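Long-range contact in alpha-galactosidase (Thermus thermophilus, PDB 6LCJ), which probably hydrolyses terminal alpha-galactosyl residues from oligosaccharides, as a hexameric, thermostable glycoside hydrolase of the GH36 family: residues E[171-182]-E[211-222]. Numbering follows the deposited sequence.
Sequences TRIGEDLLLRVL and RFPRGMAFLAER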
ATOM      1  N   THR E 171      42.372   8.476  12.328  1.00 34.53           N
ATOM      2  CA  THR E 171      42.573   7.592  13.476  1.00 32.15           C
ATOM      3  C   THR E 171      43.927   6.883  13.460  1.00 35.79           C
ATOM      4  O   THR E 171      44.249   6.204  14.440  1.00 35.74           O
ATOM      5  CB  THR E 171      41.469   6.519  13.564  1.00 28.29           C
ATOM      6  OG1 THR E 171      41.341   5.849  12.305  1.00 32.80           O
ATOM      7  CG2 THR E 171      40.116   7.120  13.944  1.00 24.05           C
ATOM      8  N   ARG E 172      44.716   7.004  12.383  1.00 33.49           N
ATOM      9  CA  ARG E 172      46.026   6.356  12.292  1.00 30.97           C
ATOM     10  C   ARG E 172      47.089   7.170  13.028  1.00 34.78           C
ATOM     11  O   ARG E 172      48.056   7.644  12.442  1.00 41.46           O
ATOM     12  CB  ARG E 172      46.438   6.165  10.843  1.00 31.17           C
ATOM     13  CG  ARG E 172      45.307   5.886   9.883  1.00 46.15           C
ATOM     14  CD  ARG E 172      44.776   4.484  10.081  1.00 54.05           C
ATOM     15  NE  ARG E 172      45.784   3.498   9.692  1.00 70.76           N
ATOM     16  CZ  ARG E 172      45.916   2.985   8.470  1.00 71.15           C
ATOM     17  NH1 ARG E 172      45.098   3.354   7.491  1.00 65.81           N
ATOM     18  NH2 ARG E 172      46.881   2.101   8.223  1.00 67.29           N
ATOM     19  N   ILE E 173      46.906   7.341  14.328  1.00 33.03           N
ATOM     20  CA  ILE E 173      47.873   8.076  15.133  1.00 34.32           C
ATOM     21  C   ILE E 173      48.538   7.114  16.096  1.00 40.24           C
ATOM     22  O   ILE E 173      47.999   6.053  16.441  1.00 38.86           O
ATOM     23  CB  ILE E 173      47.258   9.262  15.906  1.00 36.25           C
ATOM     24  CG1 ILE E 173      45.961   8.846  16.615  1.00 31.75           C
ATOM     25  CG2 ILE E 173      47.047  10.446  14.967  1.00 33.75           C
ATOM     26  CD1 ILE E 173      45.538   9.823  17.693  1.00 30.64           C
ATOM     27  N   GLY E 174      49.732   7.496  16.528  1.00 41.55           N
ATOM     28  CA  GLY E 174      50.521   6.673  17.421  1.00 35.95           C
ATOM     29  C   GLY E 174      51.497   7.567  18.144  1.00 41.54           C
ATOM     30  O   GLY E 174      51.803   8.679  17.699  1.00 45.10           O
ATOM     31  N   GLU E 175      51.962   7.077  19.289  1.00 44.13           N
ATOM     32  CA  GLU E 175      52.864   7.857  20.126  1.00 42.45           C
ATOM     33  C   GLU E 175      54.134   8.234  19.368  1.00 45.19           C
ATOM     34  O   GLU E 175      54.552   9.400  19.381  1.00 43.83           O
ATOM     35  CB  GLU E 175      53.149   7.053  21.397  1.00 45.44           C
ATOM     36  CG  GLU E 175      54.470   7.249  22.097  1.00 48.61           C
ATOM     37  CD  GLU E 175      54.765   6.083  23.049  1.00 55.56           C
ATOM     38  OE1 GLU E 175      53.980   5.865  24.006  1.00 51.38           O
ATOM     39  OE2 GLU E 175      55.764   5.361  22.822  1.00 58.72           O
ATOM     40  N   ASP E 176      54.733   7.273  18.657  1.00 47.68           N
ATOM     41  CA  ASP E 176      55.969   7.541  17.921  1.00 49.73           C
ATOM     42  C   ASP E 176      55.755   8.581  16.823  1.00 47.79           C
ATOM     43  O   ASP E 176      56.508   9.558  16.720  1.00 49.62           O
ATOM     44  CB  ASP E 176      56.515   6.241  17.321  1.00 55.53           C
ATOM     45  CG  ASP E 176      57.390   5.445  18.306  1.00 71.48           C
ATOM     46  OD1 ASP E 176      57.615   5.905  19.461  1.00 65.60           O
ATOM     47  OD2 ASP E 176      57.846   4.342  17.917  1.00 78.67           O
ATOM     48  N   LEU E 177      54.724   8.383  15.994  1.00 45.55           N
ATOM     49  CA  LEU E 177      54.460   9.280  14.878  1.00 38.63           C
ATOM     50  C   LEU E 177      54.214  10.710  15.348  1.00 41.80           C
ATOM     51  O   LEU E 177      54.715  11.664  14.736  1.00 40.47           O
ATOM     52  CB  LEU E 177      53.265   8.755  14.086  1.00 45.08           C
ATOM     53  CG  LEU E 177      52.430   9.706  13.228  1.00 41.23           C
ATOM     54  CD1 LEU E 177      53.197  10.094  11.998  1.00 41.27           C
ATOM     55  CD2 LEU E 177      51.157   9.008  12.837  1.00 40.45           C
ATOM     56  N   LEU E 178      53.458  10.882  16.441  1.00 35.90           N
ATOM     57  CA  LEU E 178      53.158  12.230  16.913  1.00 36.97           C
ATOM     58  C   LEU E 178      54.362  12.883  17.580  1.00 41.21           C
ATOM     59  O   LEU E 178      54.458  14.119  17.601  1.00 39.88           O
ATOM     60  CB  LEU E 178      51.959  12.210  17.868  1.00 39.27           C
ATOM     61  CG  LEU E 178      50.607  11.841  17.225  1.00 44.59           C
ATOM     62  CD1 LEU E 178      49.465  11.854  18.240  1.00 40.94           C
ATOM     63  CD2 LEU E 178      50.272  12.751  16.037  1.00 34.48           C
ATOM     64  N   LEU E 179      55.287  12.089  18.130  1.00 43.06           N
ATOM     65  CA  LEU E 179      56.512  12.670  18.673  1.00 38.94           C
ATOM     66  C   LEU E 179      57.387  13.242  17.562  1.00 39.01           C
ATOM     67  O   LEU E 179      58.003  14.297  17.733  1.00 42.27           O
ATOM     68  CB  LEU E 179      57.274  11.633  19.500  1.00 44.37           C
ATOM     69  CG  LEU E 179      56.722  11.432  20.921  1.00 43.93           C
ATOM     70  CD1 LEU E 179      57.335  10.230  21.605  1.00 43.99           C
ATOM     71  CD2 LEU E 179      56.900  12.681  21.766  1.00 41.48           C
ATOM     72  N   ARG E 180      57.427  12.592  16.402  1.00 39.41           N
ATOM     73  CA  ARG E 180      58.181  13.168  15.294  1.00 37.41           C
ATOM     74  C   ARG E 180      57.493  14.412  14.755  1.00 41.59           C
ATOM     75  O   ARG E 180      58.148  15.419  14.458  1.00 43.52           O
ATOM     76  CB  ARG E 180      58.371  12.132  14.188  1.00 38.48           C
ATOM     77  CG  ARG E 180      59.162  10.919  14.653  1.00 45.38           C
ATOM     78  CD  ARG E 180      59.671  10.093  13.498  1.00 42.84           C
ATOM     79  NE  ARG E 180      58.571   9.448  12.804  1.00 52.22           N
ATOM     80  CZ  ARG E 180      57.874   8.425  13.297  1.00 59.18           C
ATOM     81  NH1 ARG E 180      58.174   7.925  14.494  1.00 56.75           N
ATOM     82  NH2 ARG E 180      56.875   7.903  12.591  1.00 52.86           N
ATOM     83  N   VAL E 181      56.171  14.357  14.615  1.00 40.97           N
ATOM     84  CA  VAL E 181      55.434  15.512  14.125  1.00 34.69           C
ATOM     85  C   VAL E 181      55.572  16.671  15.100  1.00 37.15           C
ATOM     86  O   VAL E 181      55.725  17.830  14.690  1.00 37.40           O
ATOM     87  CB  VAL E 181      53.964  15.121  13.873  1.00 35.53           C
ATOM     88  CG1 VAL E 181      53.120  16.330  13.590  1.00 32.90           C
ATOM     89  CG2 VAL E 181      53.888  14.134  12.720  1.00 34.45           C
ATOM     90  N   LEU E 182      55.553  16.368  16.407  1.00 37.49           N
ATOM     91  CA  LEU E 182      55.717  17.398  17.430  1.00 35.20           C
ATOM     92  C   LEU E 182      57.023  18.156  17.237  1.00 39.92           C
ATOM     93  O   LEU E 182      57.057  19.394  17.325  1.00 38.94           O
ATOM     94  CB  LEU E 182      55.662  16.771  18.821  1.00 34.09           C
ATOM     95  CG  LEU E 182      56.052  17.639  20.028  1.00 34.60           C
ATOM     96  CD1 LEU E 182      55.010  18.704  20.345  1.00 32.56           C
ATOM     97  CD2 LEU E 182      56.299  16.771  21.244  1.00 27.12           C
ATOM     98  N   ARG E 211      49.032   1.635  20.568  1.00 47.84           N
ATOM     99  CA  ARG E 211      49.905   2.552  19.856  1.00 41.67           C
ATOM    100  C   ARG E 211      50.356   3.728  20.714  1.00 41.59           C
ATOM    101  O   ARG E 211      51.087   4.587  20.208  1.00 42.81           O
ATOM    102  CB  ARG E 211      49.204   3.028  18.580  1.00 42.45           C
ATOM    103  CG  ARG E 211      48.619   1.865  17.769  1.00 36.40           C
ATOM    104  CD  ARG E 211      48.088   2.284  16.411  1.00 40.48           C
ATOM    105  NE  ARG E 211      47.065   3.323  16.492  1.00 41.58           N
ATOM    106  CZ  ARG E 211      45.768   3.094  16.684  1.00 47.79           C
ATOM    107  NH1 ARG E 211      45.326   1.847  16.818  1.00 48.26           N
ATOM    108  NH2 ARG E 211      44.910   4.116  16.743  1.00 41.46           N
ATOM    109  N   PHE E 212      49.973   3.778  21.994  1.00 40.36           N
ATOM    110  CA  PHE E 212      50.465   4.793  22.933  1.00 42.87           C
ATOM    111  C   PHE E 212      51.047   4.125  24.181  1.00 46.26           C
ATOM    112  O   PHE E 212      50.586   4.359  25.304  1.00 40.46           O
ATOM    113  CB  PHE E 212      49.347   5.773  23.298  1.00 39.85           C
ATOM    114  CG  PHE E 212      48.918   6.633  22.150  1.00 41.06           C
ATOM    115  CD1 PHE E 212      48.128   6.112  21.132  1.00 39.49           C
ATOM    116  CD2 PHE E 212      49.337   7.944  22.054  1.00 41.82           C
ATOM    117  CE1 PHE E 212      47.762   6.887  20.051  1.00 36.98           C
ATOM    118  CE2 PHE E 212      48.973   8.722  20.976  1.00 40.11           C
ATOM    119  CZ  PHE E 212      48.179   8.195  19.977  1.00 38.06           C
ATOM    120  N   PRO E 213      52.103   3.310  24.021  1.00 51.04           N
ATOM    121  CA  PRO E 213      52.558   2.474  25.152  1.00 46.44           C
ATOM    122  C   PRO E 213      53.017   3.254  26.375  1.00 44.42           C
ATOM    123  O   PRO E 213      52.818   2.775  27.493  1.00 44.23           O
ATOM    124  CB  PRO E 213      53.703   1.650  24.544  1.00 42.01           C
ATOM    125  CG  PRO E 213      54.125   2.403  23.327  1.00 47.98           C
ATOM    126  CD  PRO E 213      52.894   3.057  22.801  1.00 44.92           C
ATOM    127  N   ARG E 214      53.619   4.433  26.224  1.00 45.53           N
ATOM    128  CA  ARG E 214      54.066   5.131  27.425  1.00 46.98           C
ATOM    129  C   ARG E 214      52.960   5.949  28.085  1.00 48.58           C
ATOM    130  O   ARG E 214      53.223   6.607  29.096  1.00 47.51           O
ATOM    131  CB  ARG E 214      55.277   6.017  27.115  1.00 44.67           C
ATOM    132  CG  ARG E 214      56.599   5.236  27.086  1.00 48.09           C
ATOM    133  CD  ARG E 214      57.742   6.019  26.447  1.00 50.63           C
ATOM    134  NE  ARG E 214      57.575   6.114  25.003  1.00 58.86           N
ATOM    135  CZ  ARG E 214      58.400   6.759  24.182  1.00 63.09           C
ATOM    136  NH1 ARG E 214      59.478   7.369  24.664  1.00 61.47           N
ATOM    137  NH2 ARG E 214      58.138   6.790  22.876  1.00 60.14           N
ATOM    138  N   GLY E 215      51.739   5.923  27.557  1.00 48.17           N
ATOM    139  CA  GLY E 215      50.628   6.579  28.212  1.00 38.42           C
ATOM    140  C   GLY E 215      50.504   8.049  27.852  1.00 43.34           C
ATOM    141  O   GLY E 215      51.437   8.689  27.363  1.00 45.11           O
ATOM    142  N   MET E 216      49.315   8.592  28.124  1.00 41.01           N
ATOM    143  CA  MET E 216      48.993   9.928  27.641  1.00 41.26           C
ATOM    144  C   MET E 216      49.682  11.014  28.449  1.00 39.43           C
ATOM    145  O   MET E 216      49.939  12.098  27.916  1.00 48.17           O
ATOM    146  CB  MET E 216      47.475  10.148  27.641  1.00 38.00           C
ATOM    147  CG  MET E 216      46.708   9.128  26.815  1.00 36.58           C
ATOM    148  SD  MET E 216      47.366   8.865  25.147  1.00 40.77           S
ATOM    149  CE  MET E 216      47.076  10.473  24.396  1.00 33.70           C
ATOM    150  N   ALA E 217      49.993  10.762  29.717  1.00 38.67           N
ATOM    151  CA  ALA E 217      50.641  11.802  30.510  1.00 39.86           C
ATOM    152  C   ALA E 217      52.063  12.054  30.034  1.00 39.70           C
ATOM    153  O   ALA E 217      52.559  13.178  30.140  1.00 41.55           O
ATOM    154  CB  ALA E 217      50.636  11.426  31.988  1.00 37.12           C
ATOM    155  N   PHE E 218      52.719  11.025  29.493  1.00 41.36           N
ATOM    156  CA  PHE E 218      54.065  11.179  28.954  1.00 42.00           C
ATOM    157  C   PHE E 218      54.060  12.055  27.706  1.00 48.24           C
ATOM    158  O   PHE E 218      54.838  13.013  27.597  1.00 45.24           O
ATOM    159  CB  PHE E 218      54.644   9.799  28.647  1.00 41.93           C
ATOM    160  CG  PHE E 218      55.782   9.820  27.680  1.00 47.75           C
ATOM    161  CD1 PHE E 218      57.055  10.190  28.098  1.00 49.67           C
ATOM    162  CD2 PHE E 218      55.589   9.460  26.352  1.00 51.30           C
ATOM    163  CE1 PHE E 218      58.120  10.213  27.205  1.00 49.66           C
ATOM    164  CE2 PHE E 218      56.646   9.474  25.448  1.00 54.01           C
ATOM    165  CZ  PHE E 218      57.917   9.855  25.878  1.00 55.27           C
ATOM    166  N   LEU E 219      53.187  11.725  26.750  1.00 47.12           N
ATOM    167  CA  LEU E 219      53.007  12.537  25.552  1.00 41.95           C
ATOM    168  C   LEU E 219      52.792  14.010  25.883  1.00 39.70           C
ATOM    169  O   LEU E 219      53.377  14.889  25.243  1.00 41.54           O
ATOM    170  CB  LEU E 219      51.822  11.998  24.757  1.00 43.04           C
ATOM    171  CG  LEU E 219      51.861  12.110  23.240  1.00 42.31           C
ATOM    172  CD1 LEU E 219      53.193  11.628  22.708  1.00 43.12           C
ATOM    173  CD2 LEU E 219      50.722  11.277  22.699  1.00 42.05           C
ATOM    174  N   ALA E 220      51.947  14.307  26.871  1.00 35.95           N
ATOM    175  CA  ALA E 220      51.690  15.710  27.184  1.00 38.95           C
ATOM    176  C   ALA E 220      52.923  16.398  27.759  1.00 43.29           C
ATOM    177  O   ALA E 220      53.119  17.595  27.529  1.00 43.72           O
ATOM    178  CB  ALA E 220      50.514  15.844  28.153  1.00 33.73           C
ATOM    179  N   GLU E 221      53.762  15.668  28.506  1.00 43.75           N
ATOM    180  CA  GLU E 221      54.944  16.294  29.088  1.00 45.48           C
ATOM    181  C   GLU E 221      55.983  16.606  28.017  1.00 44.51           C
ATOM    182  O   GLU E 221      56.625  17.663  28.060  1.00 40.53           O
ATOM    183  CB  GLU E 221      55.530  15.406  30.184  1.00 48.84           C
ATOM    184  CG  GLU E 221      56.781  15.981  30.866  1.00 55.58           C
ATOM    185  CD  GLU E 221      56.653  17.459  31.274  1.00 66.45           C
ATOM    186  OE1 GLU E 221      55.569  17.872  31.759  1.00 68.49           O
ATOM    187  OE2 GLU E 221      57.648  18.208  31.113  1.00 62.98           O
ATOM    188  N   ARG E 222      56.152  15.704  27.041  1.00 40.52           N
ATOM    189  CA  ARG E 222      56.969  16.012  25.869  1.00 46.15           C
ATOM    190  C   ARG E 222      56.452  17.249  25.132  1.00 47.01           C
ATOM    191  O   ARG E 222      57.246  18.058  24.636  1.00 51.79           O
ATOM    192  CB  ARG E 222      57.009  14.807  24.925  1.00 45.29           C
ATOM    193  CG  ARG E 222      57.654  13.560  25.525  1.00 46.38           C
ATOM    194  CD  ARG E 222      59.182  13.619  25.503  1.00 51.85           C
ATOM    195  NE  ARG E 222      59.776  12.403  24.932  1.00 59.78           N
ATOM    196  CZ  ARG E 222      60.316  12.314  23.711  1.00 62.26           C
ATOM    197  NH1 ARG E 222      60.350  13.378  22.907  1.00 60.11           N
ATOM    198  NH2 ARG E 222      60.823  11.155  23.289  1.00 57.80           N
TER
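Glu175 reaches into the type I turn Phe212–Gly215, its carboxylate against the Pro213 ring. CG anti to the backbone N (chi1 151°) and an extended chain carry it there, and glutamate's length brings two oxygens: OE1 takes the Arg214 N-H at 2.7 Å through its syn lone pair, while OE2 meets Arg214 NH2 at 2.8 Å, in the guanidinium plane but well above the carboxylate's, and NE more weakly. Asp176 OD1 adds a longer salt bridge to Arg214 NH2, 3.6 Å. Phe218 CE2, at its ring's rim, lies over the guanidinium centre. Branched Leu179 serves several neighbours: CD1 meets Arg214 and Phe218, CD2 a face of the Arg222 guanidinium, CG Leu219. At Gly215 (phi 86°) a CB would jam against the preceding carbonyl. Ahead of this turn, Glu175 N bonds Arg211 O at 2.8 Å over the flat face of Phe212, whose CZ touches Ile173 CD1; Arg211 NE returns a nearly straight bond to Ile173 O. With an alanine in place of Glu175, the Arg214 amide would probably lose this acceptor and the guanidinium its nearer carboxylate. In the TIM barrel, near-parallel helices 175-185 and 216-224 flank strand 192-195. Polar bonds tie one helix start to the turn entering the other, consistent with setting their relation; apolar contacts join them beyond.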